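PDB 4P5Y: glycosyl hydrolase, family 31/fibronectin type III domain protein from Clostridium perfringens, which binds N-acetylgalactosamine through a calcium-containing F5/8 type C beta-sandwich module and probably helps direct a family 31 glycoside hydrolase to its glycan targets. Local coordinates for residues A[50-55]-A[157-162]; A[26-31]-A[66-71]; A[89-94]-A[120-125]. All coordinates share one frame; numbering follows the deposited sequence.

How the contacts relate
Contact 1 is the middle of the three, its centre about 13 Å from that of contact 2 and 12 Å from that of contact 3. Trp52 packs on Ala31 and Ile66 of contact 2, so the four-stranded sheet meets the five-stranded one there. Toward contact 3, Ser158 OG lies 2.8 Å from Asn89 O and Ser158 N lies 2.9 Å from Gly90 O. Contacts 1 and 3 share the sugar: Asn89 ND2 hydrogen-bonds O4 of the N-acetylgalactosamine and His53 NE2 does so weakly. The calcium belongs to contact 1. Contacts 2 and 3 reach the same sheet on opposite sides of the chain's centre, about 9 Å apart at their nearest atoms.

Contact 1: residues A[50-55]-A[157-162]; sequences TIWHSA and ASAAEL. With CA (calcium ion), chain C; NGA (2-acetamido-2-deoxy-beta-D-galactopyranose), chain B.
This is a buried, short antiparallel strand pairing at the edge of the four-stranded sheet, with a calcium ion at one end and the bound N-acetylgalactosamine at the other. Trp52 N gives a hydrogen bond to Ala159 O (2.9 Å), while the return bond to Trp52 O is less sure. Farther along, Ser54 and Ala157 grip each other twice: Ser54 N to Ala157 O, and Ala157 N to Ser54 OG (2.9 Å, 170°). With chi1 at 62°, OG sits between its own N and carbonyl carbon, facing the Ala157 amide. At the calcium end Thr50 chelates through OG1 (2.4 Å) and O, and Ala160 O (2.4 Å) joins them; Asn42, Asp45 and Asp47 supply the rest. The His53 ring lies between the sugar O3 over one face and Ala157 O over the other. Its ND1 donates in the ring plane to Ser54 O (2.8 Å), which helps fix the ring's rotation with NE2 toward the sugar, where it makes a weak, bent hydrogen bond to O4 (2.9 Å). Arg84, Asn89 and Tyr156 also hydrogen-bond the sugar, consistent with family 32 carbohydrate-binding modules. Beyond, Trp52 packs on strand 64-70 and Ala159 on Tyr81 of strand 73-82.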
# COMPACT_ATOMS: atom_id res chain seq x y z
N THR A 50 10.35 8.59 1.61
CA THR A 50 10.71 7.31 2.21
C THR A 50 9.86 6.20 1.60
O THR A 50 8.69 6.41 1.25
CB THR A 50 10.55 7.33 3.74
OG1 THR A 50 9.16 7.52 4.09
CG2 THR A 50 11.37 8.45 4.36
N ILE A 51 10.43 5.02 1.48
CA ILE A 51 9.65 3.89 1.03
C ILE A 51 9.81 2.66 1.91
O ILE A 51 10.80 2.50 2.62
CB ILE A 51 10.02 3.47 -0.41
CG1 ILE A 51 11.41 2.82 -0.43
CG2 ILE A 51 9.93 4.68 -1.35
CD1 ILE A 51 11.91 2.50 -1.81
N TRP A 52 8.79 1.81 1.87
CA TRP A 52 8.95 0.42 2.22
C TRP A 52 9.31 -0.37 0.96
O TRP A 52 8.70 -0.20 -0.08
CB TRP A 52 7.67 -0.15 2.82
CG TRP A 52 7.67 -1.63 2.89
CD1 TRP A 52 8.54 -2.42 3.58
CD2 TRP A 52 6.74 -2.52 2.26
NE1 TRP A 52 8.21 -3.75 3.42
CE2 TRP A 52 7.11 -3.83 2.62
CE3 TRP A 52 5.62 -2.33 1.45
CZ2 TRP A 52 6.40 -4.95 2.17
CZ3 TRP A 52 4.92 -3.45 1.00
CH2 TRP A 52 5.32 -4.74 1.36
N HIS A 53 10.32 -1.21 1.06
CA HIS A 53 10.72 -2.08 -0.04
C HIS A 53 10.86 -3.47 0.57
O HIS A 53 11.34 -3.60 1.70
CB HIS A 53 12.03 -1.60 -0.67
CG HIS A 53 12.29 -2.12 -2.05
ND1 HIS A 53 12.46 -3.46 -2.32
CD2 HIS A 53 12.43 -1.48 -3.23
CE1 HIS A 53 12.69 -3.63 -3.61
NE2 HIS A 53 12.67 -2.44 -4.18
N SER A 54 10.41 -4.49 -0.15
CA SER A 54 10.52 -5.86 0.34
C SER A 54 11.84 -6.48 -0.13
O SER A 54 12.54 -5.91 -0.97
CB SER A 54 9.33 -6.71 -0.12
OG SER A 54 9.30 -6.80 -1.54
N ALA A 55 12.18 -7.64 0.43
CA ALA A 55 13.48 -8.25 0.13
C ALA A 55 13.55 -8.68 -1.33
O ALA A 55 12.53 -8.97 -1.96
CB ALA A 55 13.74 -9.43 1.06
N ALA A 157 8.17 -5.65 -3.97
CA ALA A 157 7.26 -4.51 -3.93
C ALA A 157 7.80 -3.37 -3.08
O ALA A 157 8.54 -3.57 -2.10
CB ALA A 157 5.91 -4.94 -3.40
N SER A 158 7.41 -2.16 -3.46
CA SER A 158 7.64 -1.00 -2.62
C SER A 158 6.38 -0.13 -2.56
O SER A 158 5.47 -0.27 -3.38
CB SER A 158 8.85 -0.19 -3.12
OG SER A 158 8.73 0.16 -4.48
N ALA A 159 6.33 0.73 -1.56
CA ALA A 159 5.28 1.75 -1.46
C ALA A 159 5.88 2.96 -0.77
O ALA A 159 6.55 2.83 0.27
CB ALA A 159 4.06 1.23 -0.70
N ALA A 160 5.64 4.13 -1.34
CA ALA A 160 6.10 5.36 -0.73
C ALA A 160 5.12 5.78 0.36
O ALA A 160 5.52 6.17 1.44
CB ALA A 160 6.27 6.47 -1.79
N GLU A 161 3.83 5.68 0.06
CA GLU A 161 2.80 6.01 1.04
C GLU A 161 1.54 5.19 0.88
O GLU A 161 1.15 4.79 -0.22
CB GLU A 161 2.40 7.48 0.94
CG GLU A 161 3.31 8.48 1.61
CD GLU A 161 2.59 9.81 1.88
OE1 GLU A 161 2.63 10.71 1.01
OE2 GLU A 161 1.96 9.93 2.95
N LEU A 162 0.90 4.95 2.01
CA LEU A 162 -0.50 4.55 2.02
C LEU A 162 -1.27 5.60 2.79
O LEU A 162 -1.02 5.82 3.98
CB LEU A 162 -0.69 3.17 2.64
CG LEU A 162 0.07 2.07 1.93
CD1 LEU A 162 0.03 0.80 2.75
CD2 LEU A 162 -0.53 1.86 0.54
CA CA C . 7.02 7.16 3.07
C1 NGA B . 18.23 -1.59 -6.30
C2 NGA B . 17.32 -0.69 -5.48
C3 NGA B . 16.58 -1.52 -4.43
C4 NGA B . 15.89 -2.70 -5.11
C5 NGA B . 16.93 -3.49 -5.90
C6 NGA B . 16.34 -4.73 -6.57
C7 NGA B . 18.05 1.66 -5.35
C8 NGA B . 18.93 2.65 -4.64
N2 NGA B . 18.05 0.42 -4.85
O1 NGA B . 18.82 -0.87 -7.36
O3 NGA B . 15.66 -0.73 -3.71
O4 NGA B . 14.90 -2.23 -5.99
O5 NGA B . 17.47 -2.63 -6.87
O6 NGA B . 16.78 -4.82 -7.91
O7 NGA B . 17.39 2.01 -6.34

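Contact 2: residues A[26-31]-A[66-71]; sequences LEAIYA and ITIKLD
The Tyr30 ring is approached obliquely by Thr67 OG1, 4.1 Å from CD2, and the Glu27 carboxylate lies beside the Lys69 chain, OE1 being 4.1 Å from CD. These groups share the outer face of an antiparallel pair at the edge of the five-stranded sheet of the F5/8 type C beta-sandwich. Glu27 and Lys69 run side by side, but OE1 and NZ stay 4.8 Å apart. The pairing is interrupted by a classic beta bulge: Ile29 and Tyr30 both face Thr67, whose carbonyl takes Ile29 N at 2.9 Å and Tyr30 N only weakly. Regular bonds flank it: Thr67 N to Tyr30 O on one side, Lys69 N to Glu27 O with its reciprocal on the other. On the other face Leu26, Ala28 and Ala31 meet Leu70, Ile68 and Ile66, turned to the interior, where Phe164 and Trp52 of the second sheet pack against them. The end of Ile68 curls back over the partner strand, CD1 reaching Ala28 CB at 3.8 Å. At the bulge, chi1 of 60° puts Ile29 CG1 between the backbone N and carbonyl carbon, where it touches Thr67 CG2 at 3.7 Å, and Ile29 CG2 crosses to Lys69 CB at 3.6 Å.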
# COMPACT_ATOMS: atom_id res chain seq x y z
N LEU A 26 -1.48 6.06 12.00
CA LEU A 26 -1.13 4.75 11.46
C LEU A 26 0.17 4.16 12.01
O LEU A 26 1.07 4.89 12.41
CB LEU A 26 -1.04 4.82 9.94
CG LEU A 26 -2.08 5.71 9.27
CD1 LEU A 26 -1.78 5.80 7.79
CD2 LEU A 26 -3.50 5.17 9.52
N GLU A 27 0.25 2.84 12.02
CA GLU A 27 1.47 2.14 12.41
C GLU A 27 1.63 0.85 11.61
O GLU A 27 0.73 0.01 11.58
CB GLU A 27 1.45 1.85 13.91
CG GLU A 27 2.66 1.06 14.41
CD GLU A 27 2.47 0.51 15.81
OE1 GLU A 27 1.38 0.68 16.40
OE2 GLU A 27 3.43 -0.11 16.33
N ALA A 28 2.77 0.68 10.96
CA ALA A 28 3.04 -0.56 10.25
C ALA A 28 3.48 -1.61 11.26
O ALA A 28 4.57 -1.53 11.85
CB ALA A 28 4.11 -0.35 9.15
N ILE A 29 2.65 -2.61 11.49
CA ILE A 29 3.00 -3.59 12.50
C ILE A 29 3.66 -4.79 11.88
O ILE A 29 4.34 -5.55 12.56
CB ILE A 29 1.77 -4.04 13.32
CG1 ILE A 29 0.70 -4.66 12.43
CG2 ILE A 29 1.19 -2.86 14.11
CD1 ILE A 29 -0.48 -5.13 13.22
N TYR A 30 3.50 -4.97 10.58
CA TYR A 30 4.08 -6.14 9.95
C TYR A 30 4.24 -6.00 8.44
O TYR A 30 3.44 -5.34 7.78
CB TYR A 30 3.22 -7.36 10.29
CG TYR A 30 3.55 -8.59 9.48
CD1 TYR A 30 4.45 -9.54 9.94
CD2 TYR A 30 2.95 -8.79 8.24
CE1 TYR A 30 4.76 -10.67 9.19
CE2 TYR A 30 3.24 -9.91 7.48
CZ TYR A 30 4.14 -10.84 7.96
OH TYR A 30 4.41 -11.94 7.18
N ALA A 31 5.29 -6.60 7.90
CA ALA A 31 5.49 -6.73 6.46
C ALA A 31 6.20 -8.05 6.20
O ALA A 31 7.04 -8.45 7.00
CB ALA A 31 6.27 -5.59 5.93
N ILE A 66 1.81 -5.88 3.64
CA ILE A 66 2.15 -5.03 4.78
C ILE A 66 0.89 -4.74 5.60
O ILE A 66 -0.19 -4.51 5.05
CB ILE A 66 2.80 -3.72 4.31
CG1 ILE A 66 3.10 -2.81 5.50
CG2 ILE A 66 1.91 -3.02 3.33
CD1 ILE A 66 4.01 -1.62 5.14
N THR A 67 1.00 -4.79 6.92
CA THR A 67 -0.17 -4.61 7.74
C THR A 67 -0.08 -3.32 8.52
O THR A 67 0.86 -3.09 9.28
CB THR A 67 -0.38 -5.77 8.72
OG1 THR A 67 -0.66 -6.96 7.98
CG2 THR A 67 -1.55 -5.46 9.66
N ILE A 68 -1.07 -2.47 8.29
CA ILE A 68 -1.13 -1.17 8.93
C ILE A 68 -2.14 -1.22 10.07
O ILE A 68 -3.29 -1.62 9.88
CB ILE A 68 -1.55 -0.06 7.93
CG1 ILE A 68 -0.59 -0.02 6.74
CG2 ILE A 68 -1.65 1.31 8.63
CD1 ILE A 68 0.88 -0.17 7.11
N LYS A 69 -1.69 -0.81 11.25
CA LYS A 69 -2.59 -0.66 12.39
C LYS A 69 -2.98 0.79 12.64
O LYS A 69 -2.12 1.68 12.70
CB LYS A 69 -1.96 -1.23 13.65
CG LYS A 69 -2.65 -0.78 14.93
CD LYS A 69 -2.04 -1.50 16.11
CE LYS A 69 -2.69 -1.13 17.42
NZ LYS A 69 -2.10 -1.97 18.49
N LEU A 70 -4.29 1.01 12.81
CA LEU A 70 -4.85 2.33 13.08
C LEU A 70 -5.00 2.52 14.60
O LEU A 70 -5.04 1.55 15.33
CB LEU A 70 -6.19 2.50 12.34
CG LEU A 70 -6.14 2.52 10.80
CD1 LEU A 70 -5.38 1.34 10.27
CD2 LEU A 70 -7.51 2.56 10.18
N ASP A 71 -5.07 3.76 15.07
CA ASP A 71 -5.09 4.01 16.52
C ASP A 71 -6.43 3.64 17.15
O ASP A 71 -6.52 3.43 18.35
CB ASP A 71 -4.74 5.48 16.83
CG ASP A 71 -5.77 6.46 16.30
OD1 ASP A 71 -6.15 6.34 15.11
OD2 ASP A 71 -6.20 7.35 17.07

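Contact 3: residues A[89-94]-A[120-125]; sequences NGHVTE and GNALAN. With NGA (2-acetamido-2-deoxy-beta-D-galactopyranose), chain B.
His91 starts its contact with Leu123 at the base of the side chain, where His91 CB sits 4.1 Å from Leu123 CG. With chi1 at -85°, the ring carbon CG stands beside the backbone N and turned away from the carbonyl carbon, which carries the imidazole out to the 120-125 loop. ND1 then does the main work: it accepts a hydrogen bond from Leu123 N at 3.3 Å, long but almost perfectly straight (176°). The donor lies at the ring edge, only 6° out of its plane. The same nitrogen is also packed by carbon, with Leu123 CB at 3.8 Å and Ala122 CB a little farther off. CE1, between the two nitrogens, also lies near Leu123 N, at 4.1 Å. At the far tip, NE2 is hydrogen-bonded to Arg84 O, so the ring is held from both nitrogens, which should limit its rotation; this is consistent with the proton sitting on NE2. Gly90 and His91 together face Leu149 as a G1 beta bulge, at the point where the chain enters strand 92-100 of the sandwich, and the loop with Leu123 closes over this entry. Leu123 crosses the histidine obliquely and continues past it along the strand. Its CD1 touches Val92 O at 3.6 Å, and CD2 comes up to the Thr93 methyl, CG2, at 4.0 Å. Val92 itself turns its side chain away from the loop. Just upstream of the bulge, Asn89 belongs to the sugar site: ND2 donates to O4 of the N-acetylgalactosamine at 3.1 Å, and weakly to its ring oxygen O5, while the amide oxygen OD1 is taken by Asp151 N, which probably helps hold the amide with ND2 toward the sugar.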
# COMPACT_ATOMS: atom_id res chain seq x y z
N ASN A 89 11.17 0.52 -9.41
CA ASN A 89 11.40 -0.75 -8.73
C ASN A 89 10.47 -0.96 -7.54
O ASN A 89 10.55 -0.27 -6.52
CB ASN A 89 12.86 -0.86 -8.30
CG ASN A 89 13.73 -1.45 -9.39
OD1 ASN A 89 13.32 -1.54 -10.55
ND2 ASN A 89 14.94 -1.88 -9.03
N GLY A 90 9.58 -1.94 -7.69
CA GLY A 90 8.61 -2.27 -6.67
C GLY A 90 7.26 -1.62 -6.94
O GLY A 90 6.35 -1.73 -6.11
N HIS A 91 7.11 -0.93 -8.07
CA HIS A 91 5.81 -0.35 -8.44
C HIS A 91 4.72 -1.41 -8.52
O HIS A 91 4.79 -2.32 -9.35
CB HIS A 91 5.91 0.40 -9.76
CG HIS A 91 6.40 1.81 -9.63
ND1 HIS A 91 6.18 2.77 -10.60
CD2 HIS A 91 7.10 2.43 -8.65
CE1 HIS A 91 6.73 3.91 -10.22
NE2 HIS A 91 7.30 3.73 -9.05
N VAL A 92 3.70 -1.30 -7.67
CA VAL A 92 2.64 -2.31 -7.59
C VAL A 92 1.55 -2.09 -8.64
O VAL A 92 0.98 -1.00 -8.73
CB VAL A 92 1.97 -2.34 -6.20
CG1 VAL A 92 0.85 -3.37 -6.18
CG2 VAL A 92 3.00 -2.63 -5.12
N THR A 93 1.26 -3.14 -9.40
CA THR A 93 0.30 -3.03 -10.49
C THR A 93 -0.95 -3.87 -10.24
O THR A 93 -1.97 -3.67 -10.89
CB THR A 93 0.93 -3.45 -11.82
OG1 THR A 93 1.22 -4.86 -11.79
CG2 THR A 93 2.21 -2.68 -12.05
N GLU A 94 -0.84 -4.81 -9.31
CA GLU A 94 -1.99 -5.60 -8.89
C GLU A 94 -1.93 -5.86 -7.39
O GLU A 94 -0.88 -6.22 -6.85
CB GLU A 94 -2.05 -6.91 -9.66
CG GLU A 94 -3.35 -7.64 -9.51
CD GLU A 94 -3.41 -8.84 -10.41
OE1 GLU A 94 -3.31 -8.64 -11.64
OE2 GLU A 94 -3.53 -9.96 -9.89
N GLY A 120 5.28 0.32 -20.30
CA GLY A 120 5.06 -0.87 -19.49
C GLY A 120 6.12 -1.00 -18.41
O GLY A 120 6.21 -2.04 -17.76
N ASN A 121 6.90 0.06 -18.20
CA ASN A 121 8.05 0.03 -17.28
C ASN A 121 7.80 0.71 -15.92
O ASN A 121 8.60 0.56 -15.00
CB ASN A 121 9.27 0.70 -17.94
CG ASN A 121 9.17 2.23 -17.95
OD1 ASN A 121 8.07 2.79 -17.94
ND2 ASN A 121 10.31 2.89 -17.97
N ALA A 122 6.71 1.47 -15.82
CA ALA A 122 6.37 2.17 -14.58
C ALA A 122 4.87 2.44 -14.51
O ALA A 122 4.17 2.34 -15.52
CB ALA A 122 7.13 3.48 -14.48
N LEU A 123 4.37 2.77 -13.32
CA LEU A 123 2.97 3.13 -13.18
C LEU A 123 2.62 4.37 -14.01
O LEU A 123 3.42 5.31 -14.09
CB LEU A 123 2.62 3.37 -11.70
CG LEU A 123 2.33 2.10 -10.90
CD1 LEU A 123 1.71 2.44 -9.56
CD2 LEU A 123 1.42 1.18 -11.67
N ALA A 124 1.44 4.37 -14.62
CA ALA A 124 1.00 5.49 -15.47
C ALA A 124 0.77 6.72 -14.63
O ALA A 124 1.02 7.84 -15.06
CB ALA A 124 -0.26 5.14 -16.22
N ASN A 125 0.27 6.48 -13.43
CA ASN A 125 0.03 7.53 -12.46
C ASN A 125 1.09 7.44 -11.39
O ASN A 125 1.17 6.44 -10.68
CB ASN A 125 -1.36 7.40 -11.88
CG ASN A 125 -1.65 8.46 -10.84
OD1 ASN A 125 -0.95 9.47 -10.76
ND2 ASN A 125 -2.69 8.23 -10.03
C1 NGA B . 18.23 -1.59 -6.30
C2 NGA B . 17.32 -0.69 -5.48
C3 NGA B . 16.58 -1.52 -4.43
C4 NGA B . 15.89 -2.70 -5.11
C5 NGA B . 16.93 -3.49 -5.90
C6 NGA B . 16.34 -4.73 -6.57
C7 NGA B . 18.05 1.66 -5.35
C8 NGA B . 18.93 2.65 -4.64
N2 NGA B . 18.05 0.42 -4.85
O1 NGA B . 18.82 -0.87 -7.36
O3 NGA B . 15.66 -0.73 -3.71
O4 NGA B . 14.90 -2.23 -5.99
O5 NGA B . 17.47 -2.63 -6.87
O6 NGA B . 16.78 -4.82 -7.91
O7 NGA B . 17.39 2.01 -6.34